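Local coordinates for protein CT_858 (Chlamydia trachomatis, PDB 3DOR) that is a secreted protease of the bacterium, probably acting as a serine-type endopeptidase that cuts within protein chains, at residues 405-418 with 437-449. Residues are numbered along the deposited sequence; the frame is centred on the assembly and turned at random.
Sequences YTVDLQVAEYLKSF and IPLFGFEKIHPHP. With SO4 (sulfate ion), chain P.
The phenol ring of Tyr414 is covered on both faces: on one lie the backbone CA of Phe442, a CH-pi contact 3.9 Å from the ring centroid, and Glu443 N near the rim; over the centre of the other sits Gln410 OE1, from one helical turn earlier. At its edge, the Tyr414 and His446 rings meet rim to rim, their planes 27° apart, and Tyr414 OH and His446 NE2 share a hydrogen bond of 2.7 Å. The backbone of the same histidine is held too: His446 N donates a nearly straight bond to Tyr405 OH (2.9 Å, 169°), which also lies near the plane of the imidazole on its CD2 side. A chi1 of -163°, with CG anti to the backbone N, brings the end of the Tyr405 side chain to Phe442, whose CE2 lies over one face of the ring, 3.7 Å from Tyr405 CE2. The Phe442 ring bridges the two tyrosines obliquely, with Val411 CG1 3.7 Å from its CZ.

This aromatic cluster joins strand 405-406 and the first turns of helix 409-428 to the chain that returns after the helix, within the S41 peptidase region. Strand 444-445 pairs antiparallel with strand 361-368, so the helix is laid against the margin of that sheet, while helix 346-354 adds Tyr350 against Tyr405 and Leu347 against Phe440.

Farther along the helix, Gly441 lies against the helix backbone where a side chain would run into Tyr414 O: its CA makes a CA-H...O contact with that oxygen, and its phi is positive, which glycine adopts readily. Phe418 turns the edge of its ring to Pro438 O, CD1 lying 3.5 Å away, and also touches Ile437 CG2. Nearby, a water donates to both Gly441 O and Ser417 OG; that hydroxyl in turn donates to a sulfate, probably from the crystallisation liquor.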
ATOM      1  N   TYR B 405      12.250  -2.372 -20.392  1.00 26.67           N
ATOM      2  CA  TYR B 405      12.968  -1.293 -21.062  1.00 26.46           C
ATOM      3  C   TYR B 405      14.457  -1.319 -20.741  1.00 28.09           C
ATOM      4  O   TYR B 405      14.857  -1.269 -19.577  1.00 29.36           O
ATOM      5  CB  TYR B 405      12.380   0.064 -20.695  1.00 25.78           C
ATOM      6  CG  TYR B 405      12.796   1.157 -21.650  1.00 24.49           C
ATOM      7  CD1 TYR B 405      12.081   1.390 -22.824  1.00 23.16           C
ATOM      8  CD2 TYR B 405      13.906   1.956 -21.385  1.00 25.19           C
ATOM      9  CE1 TYR B 405      12.460   2.399 -23.714  1.00 23.09           C
ATOM     10  CE2 TYR B 405      14.298   2.971 -22.271  1.00 24.76           C
ATOM     11  CZ  TYR B 405      13.569   3.184 -23.431  1.00 23.65           C
ATOM     12  OH  TYR B 405      13.954   4.172 -24.305  1.00 24.99           O
ATOM     13  N   THR B 406      15.269  -1.387 -21.791  1.00 27.91           N
ATOM     14  CA  THR B 406      16.719  -1.464 -21.648  1.00 30.12           C
ATOM     15  C   THR B 406      17.328  -0.282 -20.902  1.00 31.11           C
ATOM     16  O   THR B 406      17.089   0.872 -21.262  1.00 32.14           O
ATOM     17  CB  THR B 406      17.394  -1.583 -23.030  1.00 30.26           C
ATOM     18  OG1 THR B 406      16.833  -2.696 -23.747  1.00 24.90           O
ATOM     19  CG2 THR B 406      18.901  -1.787 -22.862  1.00 26.03           C
ATOM     20  N   VAL B 407      18.113  -0.570 -19.865  1.00 30.27           N
ATOM     21  CA  VAL B 407      18.752   0.484 -19.081  1.00 31.60           C
ATOM     22  C   VAL B 407      20.057   0.950 -19.724  1.00 34.29           C
ATOM     23  O   VAL B 407      20.899   0.143 -20.125  1.00 34.60           O
ATOM     24  CB  VAL B 407      19.008   0.041 -17.618  1.00 31.27           C
ATOM     25  CG1 VAL B 407      19.924   1.042 -16.905  1.00 26.07           C
ATOM     26  CG2 VAL B 407      17.670  -0.050 -16.876  1.00 30.13           C
ATOM     27  N   ASP B 408      20.198   2.270 -19.789  1.00 35.61           N
ATOM     28  CA  ASP B 408      21.331   2.960 -20.402  1.00 37.31           C
ATOM     29  C   ASP B 408      21.792   4.121 -19.537  1.00 34.39           C
ATOM     30  O   ASP B 408      21.173   4.433 -18.532  1.00 33.63           O
ATOM     31  CB  ASP B 408      20.877   3.557 -21.739  1.00 38.86           C
ATOM     32  CG  ASP B 408      21.671   3.051 -22.885  1.00 43.12           C
ATOM     33  OD1 ASP B 408      21.386   3.456 -24.032  1.00 45.83           O
ATOM     34  OD2 ASP B 408      22.586   2.241 -22.632  1.00 48.69           O
ATOM     35  N   LEU B 409      22.872   4.772 -19.956  1.00 34.75           N
ATOM     36  CA  LEU B 409      23.351   5.951 -19.251  1.00 34.74           C
ATOM     37  C   LEU B 409      22.290   6.998 -19.624  1.00 31.80           C
ATOM     38  O   LEU B 409      21.932   7.865 -18.829  1.00 32.12           O
ATOM     39  CB  LEU B 409      24.715   6.392 -19.795  1.00 36.36           C
ATOM     40  CG  LEU B 409      25.796   6.882 -18.818  1.00 39.75           C
ATOM     41  CD1 LEU B 409      26.750   7.787 -19.583  1.00 39.25           C
ATOM     42  CD2 LEU B 409      25.191   7.633 -17.636  1.00 37.31           C
ATOM     43  N   GLN B 410      21.791   6.888 -20.853  1.00 30.20           N
ATOM     44  CA  GLN B 410      20.760   7.788 -21.362  1.00 31.96           C
ATOM     45  C   GLN B 410      19.548   7.726 -20.443  1.00 29.45           C
ATOM     46  O   GLN B 410      18.932   8.743 -20.127  1.00 30.14           O
ATOM     47  CB  GLN B 410      20.354   7.381 -22.785  1.00 34.03           C
ATOM     48  CG  GLN B 410      19.183   8.183 -23.363  1.00 38.92           C
ATOM     49  CD  GLN B 410      19.388   9.694 -23.269  1.00 44.03           C
ATOM     50  OE1 GLN B 410      19.320  10.285 -22.183  1.00 47.48           O
ATOM     51  NE2 GLN B 410      19.647  10.326 -24.410  1.00 46.04           N
ATOM     52  N   VAL B 411      19.221   6.517 -20.009  1.00 29.28           N
ATOM     53  CA  VAL B 411      18.099   6.306 -19.115  1.00 29.57           C
ATOM     54  C   VAL B 411      18.397   6.957 -17.768  1.00 30.02           C
ATOM     55  O   VAL B 411      17.543   7.656 -17.211  1.00 31.21           O
ATOM     56  CB  VAL B 411      17.815   4.793 -18.948  1.00 28.28           C
ATOM     57  CG1 VAL B 411      16.845   4.553 -17.807  1.00 25.19           C
ATOM     58  CG2 VAL B 411      17.239   4.239 -20.255  1.00 27.05           C
ATOM     59  N   ALA B 412      19.607   6.746 -17.256  1.00 28.28           N
ATOM     60  CA  ALA B 412      19.999   7.337 -15.978  1.00 29.06           C
ATOM     61  C   ALA B 412      19.917   8.855 -16.084  1.00 29.31           C
ATOM     62  O   ALA B 412      19.406   9.516 -15.187  1.00 28.43           O
ATOM     63  CB  ALA B 412      21.421   6.904 -15.597  1.00 27.71           C
ATOM     64  N   GLU B 413      20.405   9.405 -17.193  1.00 30.75           N
ATOM     65  CA  GLU B 413      20.364  10.844 -17.399  1.00 32.15           C
ATOM     66  C   GLU B 413      18.932  11.361 -17.488  1.00 31.74           C
ATOM     67  O   GLU B 413      18.648  12.467 -17.035  1.00 31.93           O
ATOM     68  CB  GLU B 413      21.142  11.226 -18.661  1.00 35.17           C
ATOM     69  CG  GLU B 413      22.649  11.030 -18.524  1.00 40.36           C
ATOM     70  CD  GLU B 413      23.214  11.753 -17.307  1.00 43.82           C
ATOM     71  OE1 GLU B 413      22.883  12.944 -17.125  1.00 47.03           O
ATOM     72  OE2 GLU B 413      23.984  11.142 -16.532  1.00 46.49           O
ATOM     73  N   TYR B 414      18.034  10.570 -18.071  1.00 30.01           N
ATOM     74  CA  TYR B 414      16.634  10.976 -18.170  1.00 29.92           C
ATOM     75  C   TYR B 414      16.045  11.061 -16.770  1.00 29.28           C
ATOM     76  O   TYR B 414      15.352  12.021 -16.438  1.00 28.45           O
ATOM     77  CB  TYR B 414      15.813   9.966 -18.983  1.00 26.10           C
ATOM     78  CG  TYR B 414      15.864  10.143 -20.483  1.00 28.36           C
ATOM     79  CD1 TYR B 414      15.680   9.048 -21.325  1.00 28.69           C
ATOM     80  CD2 TYR B 414      16.047  11.402 -21.068  1.00 26.56           C
ATOM     81  CE1 TYR B 414      15.672   9.191 -22.705  1.00 27.39           C
ATOM     82  CE2 TYR B 414      16.041  11.556 -22.454  1.00 26.02           C
ATOM     83  CZ  TYR B 414      15.849  10.440 -23.267  1.00 29.63           C
ATOM     84  OH  TYR B 414      15.820  10.554 -24.642  1.00 30.08           O
ATOM     85  N   LEU B 415      16.317  10.041 -15.958  1.00 29.32           N
ATOM     86  CA  LEU B 415      15.803   9.988 -14.595  1.00 29.71           C
ATOM     87  C   LEU B 415      16.304  11.164 -13.748  1.00 30.50           C
ATOM     88  O   LEU B 415      15.551  11.726 -12.947  1.00 29.65           O
ATOM     89  CB  LEU B 415      16.171   8.650 -13.947  1.00 28.33           C
ATOM     90  CG  LEU B 415      15.470   7.433 -14.564  1.00 29.26           C
ATOM     91  CD1 LEU B 415      16.101   6.145 -14.053  1.00 27.86           C
ATOM     92  CD2 LEU B 415      13.991   7.474 -14.230  1.00 24.18           C
ATOM     93  N   LYS B 416      17.563  11.544 -13.931  1.00 30.49           N
ATOM     94  CA  LYS B 416      18.105  12.679 -13.191  1.00 32.23           C
ATOM     95  C   LYS B 416      17.459  13.972 -13.674  1.00 31.38           C
ATOM     96  O   LYS B 416      17.165  14.864 -12.880  1.00 32.29           O
ATOM     97  CB  LYS B 416      19.623  12.742 -13.348  1.00 31.93           C
ATOM     98  CG  LYS B 416      20.315  11.766 -12.422  1.00 35.75           C
ATOM     99  CD  LYS B 416      21.532  11.118 -13.040  1.00 39.53           C
ATOM    100  CE  LYS B 416      22.697  12.067 -13.162  1.00 40.72           C
ATOM    101  NZ  LYS B 416      23.933  11.279 -13.464  1.00 41.02           N
ATOM    102  N   SER B 417      17.229  14.064 -14.979  1.00 31.29           N
ATOM    103  CA  SER B 417      16.594  15.243 -15.547  1.00 31.29           C
ATOM    104  C   SER B 417      15.177  15.357 -14.967  1.00 31.03           C
ATOM    105  O   SER B 417      14.703  16.445 -14.646  1.00 31.04           O
ATOM    106  CB  SER B 417      16.543  15.121 -17.071  1.00 31.93           C
ATOM    107  OG  SER B 417      15.779  16.174 -17.629  1.00 34.28           O
ATOM    108  N   PHE B 418      14.511  14.219 -14.816  1.00 30.43           N
ATOM    109  CA  PHE B 418      13.167  14.199 -14.253  1.00 29.86           C
ATOM    110  C   PHE B 418      13.176  14.808 -12.849  1.00 29.45           C
ATOM    111  O   PHE B 418      12.346  15.652 -12.521  1.00 30.35           O
ATOM    112  CB  PHE B 418      12.650  12.757 -14.172  1.00 27.23           C
ATOM    113  CG  PHE B 418      11.334  12.622 -13.449  1.00 30.07           C
ATOM    114  CD1 PHE B 418      10.134  12.857 -14.111  1.00 28.13           C
ATOM    115  CD2 PHE B 418      11.300  12.276 -12.102  1.00 29.07           C
ATOM    116  CE1 PHE B 418       8.916  12.750 -13.450  1.00 29.77           C
ATOM    117  CE2 PHE B 418      10.089  12.167 -11.427  1.00 31.64           C
ATOM    118  CZ  PHE B 418       8.887  12.406 -12.108  1.00 32.34           C
ATOM    119  N   ILE B 437       6.348  17.605 -18.328  1.00 28.39           N
ATOM    120  CA  ILE B 437       7.539  16.861 -17.945  1.00 27.60           C
ATOM    121  C   ILE B 437       7.308  15.401 -18.341  1.00 25.83           C
ATOM    122  O   ILE B 437       6.281  14.819 -18.004  1.00 25.78           O
ATOM    123  CB  ILE B 437       7.757  16.939 -16.412  1.00 27.95           C
ATOM    124  CG1 ILE B 437       7.908  18.404 -15.983  1.00 28.12           C
ATOM    125  CG2 ILE B 437       8.966  16.106 -16.005  1.00 28.09           C
ATOM    126  CD1 ILE B 437       8.121  18.585 -14.496  1.00 29.30           C
ATOM    127  N   PRO B 438       8.258  14.789 -19.062  1.00 26.60           N
ATOM    128  CA  PRO B 438       8.037  13.390 -19.440  1.00 27.22           C
ATOM    129  C   PRO B 438       8.144  12.443 -18.255  1.00 27.58           C
ATOM    130  O   PRO B 438       8.962  12.641 -17.359  1.00 28.30           O
ATOM    131  CB  PRO B 438       9.106  13.138 -20.503  1.00 26.66           C
ATOM    132  CG  PRO B 438      10.210  14.048 -20.108  1.00 29.07           C
ATOM    133  CD  PRO B 438       9.509  15.312 -19.640  1.00 26.27           C
ATOM    134  N   LEU B 439       7.300  11.419 -18.241  1.00 27.72           N
ATOM    135  CA  LEU B 439       7.329  10.456 -17.151  1.00 27.54           C
ATOM    136  C   LEU B 439       8.720   9.841 -17.125  1.00 26.73           C
ATOM    137  O   LEU B 439       9.308   9.587 -18.178  1.00 24.14           O
ATOM    138  CB  LEU B 439       6.259   9.384 -17.364  1.00 26.90           C
ATOM    139  CG  LEU B 439       4.831   9.933 -17.434  1.00 29.35           C
ATOM    140  CD1 LEU B 439       3.822   8.800 -17.678  1.00 30.17           C
ATOM    141  CD2 LEU B 439       4.519  10.644 -16.133  1.00 27.58           C
ATOM    142  N   PHE B 440       9.248   9.631 -15.920  1.00 25.46           N
ATOM    143  CA  PHE B 440      10.584   9.069 -15.729  1.00 24.65           C
ATOM    144  C   PHE B 440      11.634   9.874 -16.483  1.00 25.93           C
ATOM    145  O   PHE B 440      12.788   9.460 -16.585  1.00 26.55           O
ATOM    146  CB  PHE B 440      10.641   7.608 -16.190  1.00 23.49           C
ATOM    147  CG  PHE B 440       9.706   6.693 -15.440  1.00 24.20           C
ATOM    148  CD1 PHE B 440       8.496   6.304 -16.000  1.00 24.02           C
ATOM    149  CD2 PHE B 440      10.033   6.237 -14.171  1.00 24.20           C
ATOM    150  CE1 PHE B 440       7.623   5.475 -15.309  1.00 22.94           C
ATOM    151  CE2 PHE B 440       9.167   5.406 -13.464  1.00 23.72           C
ATOM    152  CZ  PHE B 440       7.958   5.024 -14.037  1.00 26.48           C
ATOM    153  N   GLY B 441      11.229  11.025 -17.011  1.00 25.07           N
ATOM    154  CA  GLY B 441      12.156  11.859 -17.754  1.00 25.74           C
ATOM    155  C   GLY B 441      12.439  11.401 -19.178  1.00 26.62           C
ATOM    156  O   GLY B 441      13.170  12.074 -19.892  1.00 25.81           O
ATOM    157  N   PHE B 442      11.871  10.268 -19.598  1.00 26.25           N
ATOM    158  CA  PHE B 442      12.089   9.751 -20.955  1.00 27.04           C
ATOM    159  C   PHE B 442      11.475  10.654 -22.028  1.00 27.25           C
ATOM    160  O   PHE B 442      10.255  10.670 -22.234  1.00 27.05           O
ATOM    161  CB  PHE B 442      11.497   8.342 -21.109  1.00 26.83           C
ATOM    162  CG  PHE B 442      12.172   7.290 -20.264  1.00 30.57           C
ATOM    163  CD1 PHE B 442      12.956   7.644 -19.171  1.00 27.18           C
ATOM    164  CD2 PHE B 442      11.970   5.935 -20.533  1.00 29.37           C
ATOM    165  CE1 PHE B 442      13.530   6.669 -18.352  1.00 31.48           C
ATOM    166  CE2 PHE B 442      12.538   4.951 -19.719  1.00 33.29           C
ATOM    167  CZ  PHE B 442      13.320   5.317 -18.624  1.00 30.92           C
ATOM    168  N   GLU B 443      12.327  11.399 -22.719  1.00 28.12           N
ATOM    169  CA  GLU B 443      11.876  12.292 -23.771  1.00 28.24           C
ATOM    170  C   GLU B 443      11.439  11.482 -24.973  1.00 29.11           C
ATOM    171  O   GLU B 443      10.534  11.867 -25.720  1.00 26.57           O
ATOM    172  CB  GLU B 443      13.009  13.218 -24.179  1.00 31.33           C
ATOM    173  CG  GLU B 443      13.473  14.091 -23.042  1.00 40.94           C
ATOM    174  CD  GLU B 443      13.438  15.553 -23.405  1.00 45.84           C
ATOM    175  OE1 GLU B 443      14.236  15.955 -24.281  1.00 48.28           O
ATOM    176  OE2 GLU B 443      12.611  16.292 -22.820  1.00 49.40           O
ATOM    177  N   LYS B 444      12.090  10.345 -25.163  1.00 27.95           N
ATOM    178  CA  LYS B 444      11.751   9.512 -26.295  1.00 30.68           C
ATOM    179  C   LYS B 444      12.101   8.070 -26.042  1.00 29.95           C
ATOM    180  O   LYS B 444      12.898   7.748 -25.161  1.00 29.08           O
ATOM    181  CB  LYS B 444      12.475  10.008 -27.552  1.00 33.69           C
ATOM    182  CG  LYS B 444      13.986  10.076 -27.412  1.00 37.25           C
ATOM    183  CD  LYS B 444      14.645  10.707 -28.637  1.00 39.64           C
ATOM    184  CE  LYS B 444      14.249  12.161 -28.807  1.00 41.30           C
ATOM    185  NZ  LYS B 444      15.043  12.844 -29.876  1.00 41.67           N
ATOM    186  N   ILE B 445      11.457   7.205 -26.807  1.00 28.53           N
ATOM    187  CA  ILE B 445      11.716   5.791 -26.729  1.00 29.69           C
ATOM    188  C   ILE B 445      12.888   5.530 -27.646  1.00 30.38           C
ATOM    189  O   ILE B 445      12.914   5.990 -28.787  1.00 31.30           O
ATOM    190  CB  ILE B 445      10.498   4.975 -27.192  1.00 30.87           C
ATOM    191  CG1 ILE B 445       9.588   4.723 -25.987  1.00 31.53           C
ATOM    192  CG2 ILE B 445      10.954   3.670 -27.820  1.00 27.83           C
ATOM    193  CD1 ILE B 445       8.150   4.780 -26.305  1.00 36.45           C
ATOM    194  N   HIS B 446      13.875   4.817 -27.128  1.00 30.60           N
ATOM    195  CA  HIS B 446      15.048   4.473 -27.906  1.00 30.99           C
ATOM    196  C   HIS B 446      14.888   3.023 -28.298  1.00 29.43           C
ATOM    197  O   HIS B 446      14.429   2.212 -27.503  1.00 28.87           O
ATOM    198  CB  HIS B 446      16.297   4.705 -27.059  1.00 31.78           C
ATOM    199  CG  HIS B 446      16.468   6.136 -26.669  1.00 37.56           C
ATOM    200  ND1 HIS B 446      17.038   7.071 -27.508  1.00 39.51           N
ATOM    201  CD2 HIS B 446      16.044   6.819 -25.578  1.00 38.78           C
ATOM    202  CE1 HIS B 446      16.955   8.265 -26.950  1.00 41.87           C
ATOM    203  NE2 HIS B 446      16.355   8.140 -25.779  1.00 39.25           N
ATOM    204  N   PRO B 447      15.247   2.679 -29.541  1.00 30.46           N
ATOM    205  CA  PRO B 447      15.118   1.298 -30.012  1.00 28.92           C
ATOM    206  C   PRO B 447      15.856   0.264 -29.182  1.00 29.00           C
ATOM    207  O   PRO B 447      16.990   0.488 -28.755  1.00 28.13           O
ATOM    208  CB  PRO B 447      15.609   1.369 -31.461  1.00 28.75           C
ATOM    209  CG  PRO B 447      16.445   2.613 -31.508  1.00 33.04           C
ATOM    210  CD  PRO B 447      15.748   3.569 -30.602  1.00 29.65           C
ATOM    211  N   HIS B 448      15.185  -0.859 -28.939  1.00 27.62           N
ATOM    212  CA  HIS B 448      15.750  -1.965 -28.175  1.00 28.28           C
ATOM    213  C   HIS B 448      17.062  -2.292 -28.885  1.00 29.30           C
ATOM    214  O   HIS B 448      17.149  -2.206 -30.106  1.00 26.22           O
ATOM    215  CB  HIS B 448      14.785  -3.155 -28.216  1.00 26.94           C
ATOM    216  CG  HIS B 448      15.180  -4.302 -27.339  1.00 27.29           C
ATOM    217  ND1 HIS B 448      16.080  -5.268 -27.734  1.00 28.69           N
ATOM    218  CD2 HIS B 448      14.779  -4.652 -26.093  1.00 26.90           C
ATOM    219  CE1 HIS B 448      16.213  -6.165 -26.770  1.00 28.82           C
ATOM    220  NE2 HIS B 448      15.433  -5.813 -25.764  1.00 28.19           N
ATOM    221  N   PRO B 449      18.108  -2.645 -28.127  1.00 31.08           N
ATOM    222  CA  PRO B 449      19.385  -2.957 -28.774  1.00 32.90           C
ATOM    223  C   PRO B 449      19.402  -4.217 -29.648  1.00 34.54           C
ATOM    224  O   PRO B 449      20.109  -4.249 -30.652  1.00 37.28           O
ATOM    225  CB  PRO B 449      20.356  -3.041 -27.589  1.00 30.99           C
ATOM    226  CG  PRO B 449      19.478  -3.587 -26.488  1.00 31.36           C
ATOM    227  CD  PRO B 449      18.210  -2.762 -26.661  1.00 30.15           C
TER
HETATM  228  S   SO4 P 620      17.345  19.443 -17.087  1.00 63.31           S
HETATM  229  O1  SO4 P 620      15.934  19.445 -17.615  1.00 60.72           O
HETATM  230  O2  SO4 P 620      18.000  18.150 -17.479  1.00 61.90           O
HETATM  231  O3  SO4 P 620      18.160  20.558 -17.683  1.00 62.48           O
HETATM  232  O4  SO4 P 620      17.270  19.626 -15.605  1.00 62.34           O
HETATM  233  O   HOH W   1      14.155  14.442 -19.604  1.00 43.68           O